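Long-range contacts in alpha-catenin-like protein hmp-1 (Caenorhabditis elegans, PDB 5H5M), which is required for cell migration and shape changes in embryonic body enclosure and elongation, as the alpha-catenin of the cadherin-catenin complex at adherens junctions: residues T29-L34 with A72-L77; E10-Q15 with D106-L111; H118-F123 with A242-H247. One frame throughout, in Å; residues are numbered along the deposited sequence.

Contact 1 of 3, residues T29-L34 with A72-L77; sequences TDRPDL and ALQELL
Arg31 and Leu34 meet Leu73, Gln74 and Leu77 across two helical segments that run antiparallel almost exactly, at 177°, with axes 11.4 Å apart and the CA of Arg31 lying 7.0 Å from the CA of Leu77. The Arg31 side chain leaves with CG anti to the backbone N (chi1 -179°) and stays extended as far as NE, which carries the guanidinium across Leu77 to the opposite helix. One methyl of that leucine, CD1, sits over the centre of the guanidinium, 4.0 Å from its plane, so a charged group lies flat on an apolar one. NH2 comes within 2.8 Å of Gln74 OE1, yet the angle is too poor for a hydrogen bond, and the amide and guanidinium planes stand 63° apart. A water lying in the guanidinium plane makes the better link: it accepts from Arg31 NH2 at 2.7 Å and donates to Gln74 O at 2.9 Å. The charge is answered by salt bridges from NH1 to Glu81 and from NE to Glu35, and Glu35 also receives Gln74 NE2, so that one carboxylate ties both side chains together. The apolar part of the contact is Leu34 CD2 against Leu77 CD2 at 4.1 Å; beside it, the Leu73 CD2 methyl rests against main-chain oxygen, 3.5 Å from Leu34 O. The second segment falls in a predicted coiled coil, and this pairing of helices 27-49 and 56-80 is consistent with the four-helix-bundle packing of the M domain. Tyr25, from the preceding loop, covers Arg31 and Leu77; helix 6-17 reaches Leu34 and Leu73 through Arg17 and Phe14, and helix 92-122 receives Ala72 and Leu76.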
loop_
_atom_site.group_PDB
_atom_site.type_symbol
_atom_site.label_atom_id
_atom_site.label_comp_id
_atom_site.label_asym_id
_atom_site.label_seq_id
_atom_site.Cartn_x
_atom_site.Cartn_y
_atom_site.Cartn_z
ATOM N N THR A 29 -26.029 -8.225 -30.227
ATOM C CA THR A 29 -26.125 -8.632 -28.829
ATOM C C THR A 29 -24.752 -8.751 -28.169
ATOM O O THR A 29 -24.524 -8.184 -27.101
ATOM C CB THR A 29 -26.873 -9.975 -28.678
ATOM O OG1 THR A 29 -26.352 -10.927 -29.612
ATOM C CG2 THR A 29 -28.363 -9.790 -28.933
ATOM N N ASP A 30 -23.843 -9.479 -28.808
ATOM C CA ASP A 30 -22.523 -9.732 -28.234
ATOM C C ASP A 30 -21.647 -8.486 -28.207
ATOM O O ASP A 30 -20.729 -8.386 -27.396
ATOM C CB ASP A 30 -21.808 -10.846 -29.003
ATOM C CG ASP A 30 -22.257 -12.229 -28.578
ATOM O OD1 ASP A 30 -22.408 -12.458 -27.359
ATOM O OD2 ASP A 30 -22.464 -13.086 -29.464
ATOM N N ARG A 31 -21.922 -7.536 -29.093
ATOM C CA ARG A 31 -21.124 -6.314 -29.137
ATOM C C ARG A 31 -21.533 -5.264 -28.088
ATOM O O ARG A 31 -20.664 -4.739 -27.393
ATOM C CB ARG A 31 -21.168 -5.691 -30.536
ATOM C CG ARG A 31 -20.339 -4.428 -30.649
ATOM C CD ARG A 31 -20.342 -3.851 -32.057
ATOM N NE ARG A 31 -19.321 -2.817 -32.186
ATOM C CZ ARG A 31 -18.249 -2.911 -32.967
ATOM N NH1 ARG A 31 -18.063 -3.984 -33.719
ATOM N NH2 ARG A 31 -17.370 -1.921 -33.005
ATOM N N PRO A 32 -22.841 -4.947 -27.966
ATOM C CA PRO A 32 -23.183 -3.893 -27.000
ATOM C C PRO A 32 -22.867 -4.238 -25.543
ATOM O O PRO A 32 -22.527 -3.337 -24.772
ATOM C CB PRO A 32 -24.698 -3.722 -27.186
ATOM C CG PRO A 32 -24.987 -4.261 -28.534
ATOM C CD PRO A 32 -24.030 -5.393 -28.714
ATOM N N ASP A 33 -22.979 -5.508 -25.163
ATOM C CA ASP A 33 -22.748 -5.880 -23.771
ATOM C C ASP A 33 -21.254 -6.017 -23.488
ATOM O O ASP A 33 -20.801 -5.751 -22.377
ATOM C CB ASP A 33 -23.481 -7.177 -23.413
ATOM C CG ASP A 33 -22.823 -8.404 -24.007
ATOM O OD1 ASP A 33 -22.466 -8.367 -25.202
ATOM O OD2 ASP A 33 -22.649 -9.399 -23.269
ATOM N N LEU A 34 -20.493 -6.423 -24.499
ATOM C CA LEU A 34 -19.044 -6.512 -24.371
ATOM C C LEU A 34 -18.451 -5.111 -24.271
ATOM O O LEU A 34 -17.508 -4.876 -23.514
ATOM C CB LEU A 34 -18.446 -7.271 -25.551
ATOM C CG LEU A 34 -17.554 -8.470 -25.228
ATOM C CD1 LEU A 34 -18.120 -9.274 -24.067
ATOM C CD2 LEU A 34 -17.410 -9.352 -26.463
ATOM N N ALA A 72 -8.138 -2.281 -28.157
ATOM C CA ALA A 72 -7.952 -3.712 -28.362
ATOM C C ALA A 72 -9.288 -4.432 -28.506
ATOM O O ALA A 72 -9.398 -5.389 -29.268
ATOM C CB ALA A 72 -7.145 -4.317 -27.215
ATOM N N LEU A 73 -10.300 -3.972 -27.777
ATOM C CA LEU A 73 -11.616 -4.594 -27.854
ATOM C C LEU A 73 -12.272 -4.300 -29.197
ATOM O O LEU A 73 -12.892 -5.178 -29.796
ATOM C CB LEU A 73 -12.524 -4.120 -26.716
ATOM C CG LEU A 73 -13.944 -4.697 -26.803
ATOM C CD1 LEU A 73 -13.917 -6.222 -26.715
ATOM C CD2 LEU A 73 -14.862 -4.111 -25.742
ATOM N N GLN A 74 -12.132 -3.063 -29.665
ATOM C CA GLN A 74 -12.704 -2.662 -30.945
ATOM C C GLN A 74 -12.129 -3.477 -32.100
ATOM O O GLN A 74 -12.863 -3.886 -32.999
ATOM C CB GLN A 74 -12.478 -1.167 -31.195
ATOM C CG GLN A 74 -13.335 -0.262 -30.319
ATOM C CD GLN A 74 -14.819 -0.546 -30.470
ATOM O OE1 GLN A 74 -15.352 -0.566 -31.582
ATOM N NE2 GLN A 74 -15.494 -0.781 -29.348
ATOM N N GLU A 75 -10.820 -3.712 -32.070
ATOM C CA GLU A 75 -10.158 -4.488 -33.117
ATOM C C GLU A 75 -10.640 -5.932 -33.112
ATOM O O GLU A 75 -10.891 -6.508 -34.173
ATOM C CB GLU A 75 -8.637 -4.437 -32.955
ATOM C CG GLU A 75 -8.046 -3.049 -33.154
ATOM C CD GLU A 75 -6.570 -2.981 -32.807
ATOM O OE1 GLU A 75 -6.003 -4.016 -32.397
ATOM O OE2 GLU A 75 -5.980 -1.889 -32.942
ATOM N N LEU A 76 -10.771 -6.509 -31.919
ATOM C CA LEU A 76 -11.284 -7.868 -31.774
ATOM C C LEU A 76 -12.705 -7.986 -32.318
ATOM O O LEU A 76 -13.025 -8.937 -33.033
ATOM C CB LEU A 76 -11.245 -8.309 -30.308
ATOM C CG LEU A 76 -11.896 -9.657 -29.969
ATOM C CD1 LEU A 76 -11.266 -10.799 -30.755
ATOM C CD2 LEU A 76 -11.819 -9.935 -28.468
ATOM N N LEU A 77 -13.552 -7.017 -31.979
ATOM C CA LEU A 77 -14.939 -7.007 -32.445
ATOM C C LEU A 77 -15.003 -6.872 -33.961
ATOM O O LEU A 77 -15.895 -7.428 -34.605
ATOM C CB LEU A 77 -15.728 -5.873 -31.784
ATOM C CG LEU A 77 -15.959 -5.977 -30.274
ATOM C CD1 LEU A 77 -16.709 -4.756 -29.755
ATOM C CD2 LEU A 77 -16.705 -7.258 -29.933
HETATM O O HOH W 1 -14.857 -1.922 -33.855
#

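Contact 2 of 3, residues E10-Q15 with D106-L111; sequences EIDTFQ and DLRRHL
Asp12 and Arg108 form the polar first shell, a salt bridge in which NH1 of Arg108 donates to OD1 of Asp12 with an N-H...O angle of 163°. The NH1 to OD1 separation of 2.5 Å is very short, and its exact value is doubtful at this resolution, but the orientation agrees with a genuine ion pair: carboxylate and guanidinium are only 15° from coplanar, and OD1 approaches at the guanidinium edge. The second nitrogen, NH2, is 3.5 Å from the same OD1, so a single oxygen carries the bridge. Beneath it, Ile11 CG2 touches Arg108 NH1 at 3.7 Å, and Ile11 CD1 meets Leu111 CD1, also at 3.7 Å, making the apolar floor. Gln15 OE1 stays 4.1 Å from Arg108 NH1, a loose neighbour. What positions the charge is the arginine's own chain: CG lies between the backbone N and the carbonyl carbon, and a bend further along, at the CG-CD bond, turns the guanidinium toward Asp12. A leucine in place of Arg108 would probably leave the Asp12 carboxylate without its charged mate and hydrogen-bond donor. Next outward, Arg108 rests on Ile8 and Leu111 on Leu7, while Gln15 O accepts from His101 NE2. The segments belong to helices 6-17 and 92-122, which pack as antiparallel neighbours, axes 11.5 Å apart at 167°, consistent with the helical-bundle build of the M domain. Helix 27-49 flanks them through Ile41 against Leu107 and Ser45 against Leu111, and helix 56-80 touches Phe14 with Leu69 and His110 with Lys61, Ile62 and Glu65.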
loop_
_atom_site.group_PDB
_atom_site.type_symbol
_atom_site.label_atom_id
_atom_site.label_comp_id
_atom_site.label_asym_id
_atom_site.label_seq_id
_atom_site.Cartn_x
_atom_site.Cartn_y
_atom_site.Cartn_z
ATOM N N GLU A 10 -15.565 -7.924 -12.680
ATOM C CA GLU A 10 -15.794 -7.401 -14.021
ATOM C C GLU A 10 -14.617 -7.729 -14.934
ATOM O O GLU A 10 -14.805 -8.136 -16.076
ATOM C CB GLU A 10 -16.026 -5.887 -13.984
ATOM C CG GLU A 10 -17.303 -5.449 -13.274
ATOM C CD GLU A 10 -18.560 -5.690 -14.097
ATOM O OE1 GLU A 10 -18.455 -6.217 -15.224
ATOM O OE2 GLU A 10 -19.660 -5.344 -13.614
ATOM N N ILE A 11 -13.404 -7.558 -14.415
ATOM C CA ILE A 11 -12.186 -7.852 -15.165
ATOM C C ILE A 11 -12.022 -9.349 -15.430
ATOM O O ILE A 11 -11.749 -9.764 -16.559
ATOM C CB ILE A 11 -10.939 -7.335 -14.421
ATOM C CG1 ILE A 11 -10.897 -5.806 -14.445
ATOM C CG2 ILE A 11 -9.674 -7.899 -15.036
ATOM C CD1 ILE A 11 -9.745 -5.225 -13.659
ATOM N N ASP A 12 -12.190 -10.154 -14.385
ATOM C CA ASP A 12 -12.009 -11.599 -14.490
ATOM C C ASP A 12 -12.976 -12.241 -15.486
ATOM O O ASP A 12 -12.569 -13.052 -16.319
ATOM C CB ASP A 12 -12.168 -12.255 -13.115
ATOM C CG ASP A 12 -11.017 -11.933 -12.178
ATOM O OD1 ASP A 12 -9.934 -11.547 -12.669
ATOM O OD2 ASP A 12 -11.196 -12.070 -10.947
ATOM N N THR A 13 -14.251 -11.875 -15.399
ATOM C CA THR A 13 -15.260 -12.417 -16.302
ATOM C C THR A 13 -15.040 -11.933 -17.736
ATOM O O THR A 13 -15.225 -12.692 -18.688
ATOM C CB THR A 13 -16.688 -12.044 -15.852
ATOM O OG1 THR A 13 -16.810 -10.621 -15.756
ATOM C CG2 THR A 13 -17.003 -12.668 -14.500
ATOM N N PHE A 14 -14.635 -10.674 -17.879
ATOM C CA PHE A 14 -14.400 -10.076 -19.192
ATOM C C PHE A 14 -13.378 -10.870 -19.997
ATOM O O PHE A 14 -13.497 -11.002 -21.214
ATOM C CB PHE A 14 -13.932 -8.629 -19.040
ATOM C CG PHE A 14 -13.688 -7.924 -20.342
ATOM C CD1 PHE A 14 -14.747 -7.592 -21.174
ATOM C CD2 PHE A 14 -12.404 -7.576 -20.726
ATOM C CE1 PHE A 14 -14.528 -6.935 -22.371
ATOM C CE2 PHE A 14 -12.176 -6.915 -21.924
ATOM C CZ PHE A 14 -13.239 -6.594 -22.748
ATOM N N GLN A 15 -12.380 -11.410 -19.307
ATOM C CA GLN A 15 -11.342 -12.195 -19.958
ATOM C C GLN A 15 -11.881 -13.506 -20.516
ATOM O O GLN A 15 -11.216 -14.166 -21.311
ATOM C CB GLN A 15 -10.196 -12.476 -18.986
ATOM C CG GLN A 15 -9.284 -11.286 -18.750
ATOM C CD GLN A 15 -8.108 -11.623 -17.857
ATOM O OE1 GLN A 15 -8.235 -12.403 -16.913
ATOM N NE2 GLN A 15 -6.953 -11.043 -18.155
ATOM N N ASP A 106 -2.221 -6.119 -17.924
ATOM C CA ASP A 106 -1.462 -4.947 -17.509
ATOM C C ASP A 106 -2.320 -3.998 -16.681
ATOM O O ASP A 106 -1.855 -3.432 -15.690
ATOM C CB ASP A 106 -0.891 -4.216 -18.725
ATOM C CG ASP A 106 0.255 -4.969 -19.371
ATOM O OD1 ASP A 106 0.419 -4.867 -20.606
ATOM O OD2 ASP A 106 0.993 -5.665 -18.640
ATOM N N LEU A 107 -3.573 -3.827 -17.089
ATOM C CA LEU A 107 -4.484 -2.945 -16.375
ATOM C C LEU A 107 -4.687 -3.409 -14.939
ATOM O O LEU A 107 -4.673 -2.599 -14.014
ATOM C CB LEU A 107 -5.833 -2.857 -17.089
ATOM C CG LEU A 107 -6.881 -1.991 -16.382
ATOM C CD1 LEU A 107 -6.393 -0.559 -16.243
ATOM C CD2 LEU A 107 -8.205 -2.032 -17.122
ATOM N N ARG A 108 -4.857 -4.711 -14.740
ATOM C CA ARG A 108 -5.117 -5.198 -13.394
ATOM C C ARG A 108 -3.863 -5.115 -12.522
ATOM O O ARG A 108 -3.968 -4.882 -11.320
ATOM C CB ARG A 108 -5.679 -6.626 -13.418
ATOM C CG ARG A 108 -4.821 -7.674 -14.089
ATOM C CD ARG A 108 -5.540 -9.017 -14.074
ATOM N NE ARG A 108 -5.786 -9.482 -12.710
ATOM C CZ ARG A 108 -6.838 -10.207 -12.343
ATOM N NH1 ARG A 108 -7.758 -10.547 -13.238
ATOM N NH2 ARG A 108 -6.975 -10.586 -11.079
ATOM N N ARG A 109 -2.684 -5.274 -13.118
ATOM C CA ARG A 109 -1.448 -5.120 -12.355
ATOM C C ARG A 109 -1.332 -3.695 -11.833
ATOM O O ARG A 109 -1.000 -3.480 -10.667
ATOM C CB ARG A 109 -0.215 -5.469 -13.192
ATOM C CG ARG A 109 1.079 -5.430 -12.379
ATOM C CD ARG A 109 2.320 -5.699 -13.218
ATOM N NE ARG A 109 2.560 -4.649 -14.205
ATOM C CZ ARG A 109 2.259 -4.752 -15.495
ATOM N NH1 ARG A 109 2.511 -3.744 -16.320
ATOM N NH2 ARG A 109 1.709 -5.866 -15.961
ATOM N N HIS A 110 -1.617 -2.728 -12.704
ATOM C CA HIS A 110 -1.615 -1.315 -12.328
ATOM C C HIS A 110 -2.613 -1.006 -11.211
ATOM O O HIS A 110 -2.305 -0.257 -10.283
ATOM C CB HIS A 110 -1.923 -0.446 -13.546
ATOM C CG HIS A 110 -0.818 -0.406 -14.555
ATOM N ND1 HIS A 110 -1.048 -0.343 -15.912
ATOM C CD2 HIS A 110 0.528 -0.408 -14.399
ATOM C CE1 HIS A 110 0.109 -0.316 -16.551
ATOM N NE2 HIS A 110 1.080 -0.353 -15.657
ATOM N N LEU A 111 -3.805 -1.587 -11.306
ATOM C CA LEU A 111 -4.851 -1.360 -10.315
ATOM C C LEU A 111 -4.470 -1.965 -8.967
ATOM O O LEU A 111 -4.630 -1.323 -7.925
ATOM C CB LEU A 111 -6.184 -1.943 -10.792
ATOM C CG LEU A 111 -6.799 -1.321 -12.050
ATOM C CD1 LEU A 111 -7.881 -2.224 -12.616
ATOM C CD2 LEU A 111 -7.353 0.070 -11.757
#

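Contact 3 of 3, residues H118-F123 with A242-H247; sequences HISDAF and AVSEAH
Ser120 faces Ser244 and His247 where two helical segments cross at -57°, their axes 10.0 Å apart and the CA atoms of Ser120 and Ser244 separated by 6.5 Å. Ser120 turns OG anti to its main-chain nitrogen (chi1 180°), bringing it within 2.9 Å of His247 ND1 in a hydrogen bond whose donor cannot be assigned. The ring's other nitrogen, NE2, bonds to Asp117, so the imidazole is gripped at both nitrogens by helix 92-122. Val243 CG1, one turn earlier on the same helix as the histidine, lies over one ring face, offset toward the rim, and probably limits its rotation; it also touches Ser120 CB at 4.0 Å. In this M domain of a vinculin-family protein, built of helical bundles, the skewed crossing joins the last turn of helix 92-122 to helix 237-260, which itself packs against helix 345-374. Water continues the polar bridge: one molecule lies 2.9 Å from Ser120 OG and donates to Ser244 OG at 2.8 Å, while Ser244 OG also bonds to the carbonyl of Phe240. Asp121 OD1 stands 3.7 Å from His247 ND1, but that carboxylate is engaged by salt bridges to Arg55 and Arg286.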
loop_
_atom_site.group_PDB
_atom_site.type_symbol
_atom_site.label_atom_id
_atom_site.label_comp_id
_atom_site.label_asym_id
_atom_site.label_seq_id
_atom_site.Cartn_x
_atom_site.Cartn_y
_atom_site.Cartn_z
ATOM N N HIS A 118 -1.570 2.538 -1.485
ATOM C CA HIS A 118 -2.317 3.016 -0.334
ATOM C C HIS A 118 -1.993 2.206 0.918
ATOM O O HIS A 118 -1.799 2.770 1.992
ATOM C CB HIS A 118 -3.820 2.975 -0.629
ATOM C CG HIS A 118 -4.261 3.974 -1.658
ATOM N ND1 HIS A 118 -4.007 3.816 -3.003
ATOM C CD2 HIS A 118 -4.926 5.144 -1.533
ATOM C CE1 HIS A 118 -4.501 4.849 -3.664
ATOM N NE2 HIS A 118 -5.064 5.669 -2.798
ATOM N N ILE A 119 -1.929 0.885 0.770
ATOM C CA ILE A 119 -1.605 -0.004 1.883
ATOM C C ILE A 119 -0.193 0.258 2.400
ATOM O O ILE A 119 0.051 0.252 3.611
ATOM C CB ILE A 119 -1.737 -1.486 1.475
ATOM C CG1 ILE A 119 -3.190 -1.802 1.109
ATOM C CG2 ILE A 119 -1.261 -2.405 2.593
ATOM C CD1 ILE A 119 -3.430 -3.246 0.735
ATOM N N SER A 120 0.728 0.504 1.472
ATOM C CA SER A 120 2.112 0.802 1.822
ATOM C C SER A 120 2.200 2.056 2.692
ATOM O O SER A 120 2.875 2.053 3.720
ATOM C CB SER A 120 2.962 0.967 0.557
ATOM O OG SER A 120 4.314 1.262 0.868
ATOM N N ASP A 121 1.505 3.116 2.286
ATOM C CA ASP A 121 1.507 4.374 3.032
ATOM C C ASP A 121 0.771 4.274 4.368
ATOM O O ASP A 121 1.287 4.688 5.406
ATOM C CB ASP A 121 0.876 5.501 2.203
ATOM C CG ASP A 121 1.707 5.877 0.987
ATOM O OD1 ASP A 121 2.922 5.588 0.977
ATOM O OD2 ASP A 121 1.144 6.471 0.041
ATOM N N ALA A 122 -0.436 3.721 4.334
ATOM C CA ALA A 122 -1.343 3.794 5.475
ATOM C C ALA A 122 -0.930 2.904 6.644
ATOM O O ALA A 122 -1.244 3.206 7.794
ATOM C CB ALA A 122 -2.757 3.445 5.035
ATOM N N PHE A 123 -0.221 1.817 6.352
ATOM C CA PHE A 123 0.070 0.813 7.372
ATOM C C PHE A 123 1.556 0.690 7.703
ATOM O O PHE A 123 1.970 -0.275 8.345
ATOM C CB PHE A 123 -0.484 -0.549 6.936
ATOM C CG PHE A 123 -1.987 -0.601 6.907
ATOM C CD1 PHE A 123 -2.690 -0.112 5.815
ATOM C CD2 PHE A 123 -2.698 -1.114 7.982
ATOM C CE1 PHE A 123 -4.077 -0.139 5.791
ATOM C CE2 PHE A 123 -4.084 -1.147 7.966
ATOM C CZ PHE A 123 -4.776 -0.657 6.869
ATOM N N ALA A 242 7.486 -4.906 -4.447
ATOM C CA ALA A 242 7.851 -4.037 -5.563
ATOM C C ALA A 242 7.491 -2.584 -5.261
ATOM O O ALA A 242 8.262 -1.669 -5.550
ATOM C CB ALA A 242 7.172 -4.500 -6.848
ATOM N N VAL A 243 6.314 -2.382 -4.676
ATOM C CA VAL A 243 5.869 -1.051 -4.284
ATOM C C VAL A 243 6.672 -0.542 -3.083
ATOM O O VAL A 243 7.071 0.623 -3.049
ATOM C CB VAL A 243 4.359 -1.040 -3.953
ATOM C CG1 VAL A 243 3.962 0.255 -3.266
ATOM C CG2 VAL A 243 3.537 -1.250 -5.218
ATOM N N SER A 244 6.917 -1.418 -2.112
ATOM C CA SER A 244 7.724 -1.061 -0.945
ATOM C C SER A 244 9.099 -0.555 -1.365
ATOM O O SER A 244 9.571 0.470 -0.872
ATOM C CB SER A 244 7.883 -2.252 0.002
ATOM O OG SER A 244 6.670 -2.539 0.675
ATOM N N GLU A 245 9.729 -1.276 -2.286
ATOM C CA GLU A 245 11.042 -0.892 -2.787
ATOM C C GLU A 245 10.986 0.456 -3.504
ATOM O O GLU A 245 11.851 1.305 -3.312
ATOM C CB GLU A 245 11.587 -1.972 -3.723
ATOM C CG GLU A 245 12.959 -1.683 -4.289
ATOM C CD GLU A 245 13.419 -2.755 -5.259
ATOM O OE1 GLU A 245 13.143 -3.948 -5.007
ATOM O OE2 GLU A 245 14.051 -2.402 -6.278
ATOM N N ALA A 246 9.956 0.648 -4.322
ATOM C CA ALA A 246 9.790 1.895 -5.055
ATOM C C ALA A 246 9.500 3.059 -4.108
ATOM O O ALA A 246 9.942 4.181 -4.338
ATOM C CB ALA A 246 8.674 1.760 -6.088
ATOM N N HIS A 247 8.753 2.785 -3.044
ATOM C CA HIS A 247 8.382 3.825 -2.094
ATOM C C HIS A 247 9.571 4.243 -1.226
ATOM O O HIS A 247 9.691 5.408 -0.852
ATOM C CB HIS A 247 7.217 3.359 -1.220
ATOM C CG HIS A 247 5.883 3.441 -1.898
ATOM N ND1 HIS A 247 4.695 3.242 -1.233
ATOM C CD2 HIS A 247 5.557 3.711 -3.187
ATOM C CE1 HIS A 247 3.688 3.386 -2.082
ATOM N NE2 HIS A 247 4.186 3.668 -3.271
HETATM O O HOH W 2 6.083 -0.438 2.357
#

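Contacts 1 and 2 lie on the same side of the chain's centre, 16 Å apart between centres, and join four helices packed side by side; Phe14 connects them directly, its CE1 3.8 Å from Leu34 O. Both are close to antiparallel, and each combines leucine or isoleucine packing with an arginine that carries much of the contact. Contact 1 is buried although 34 Å from the centre of the chain, whereas contact 2, at 19 Å, is only partly buried. Contact 3 shares helix 92-122 with contact 2 and is buried 4 Å from that centre. There the crossing is oblique, less surface is covered, and buried serines and a histidine, with a bridging water, replace the leucine packing.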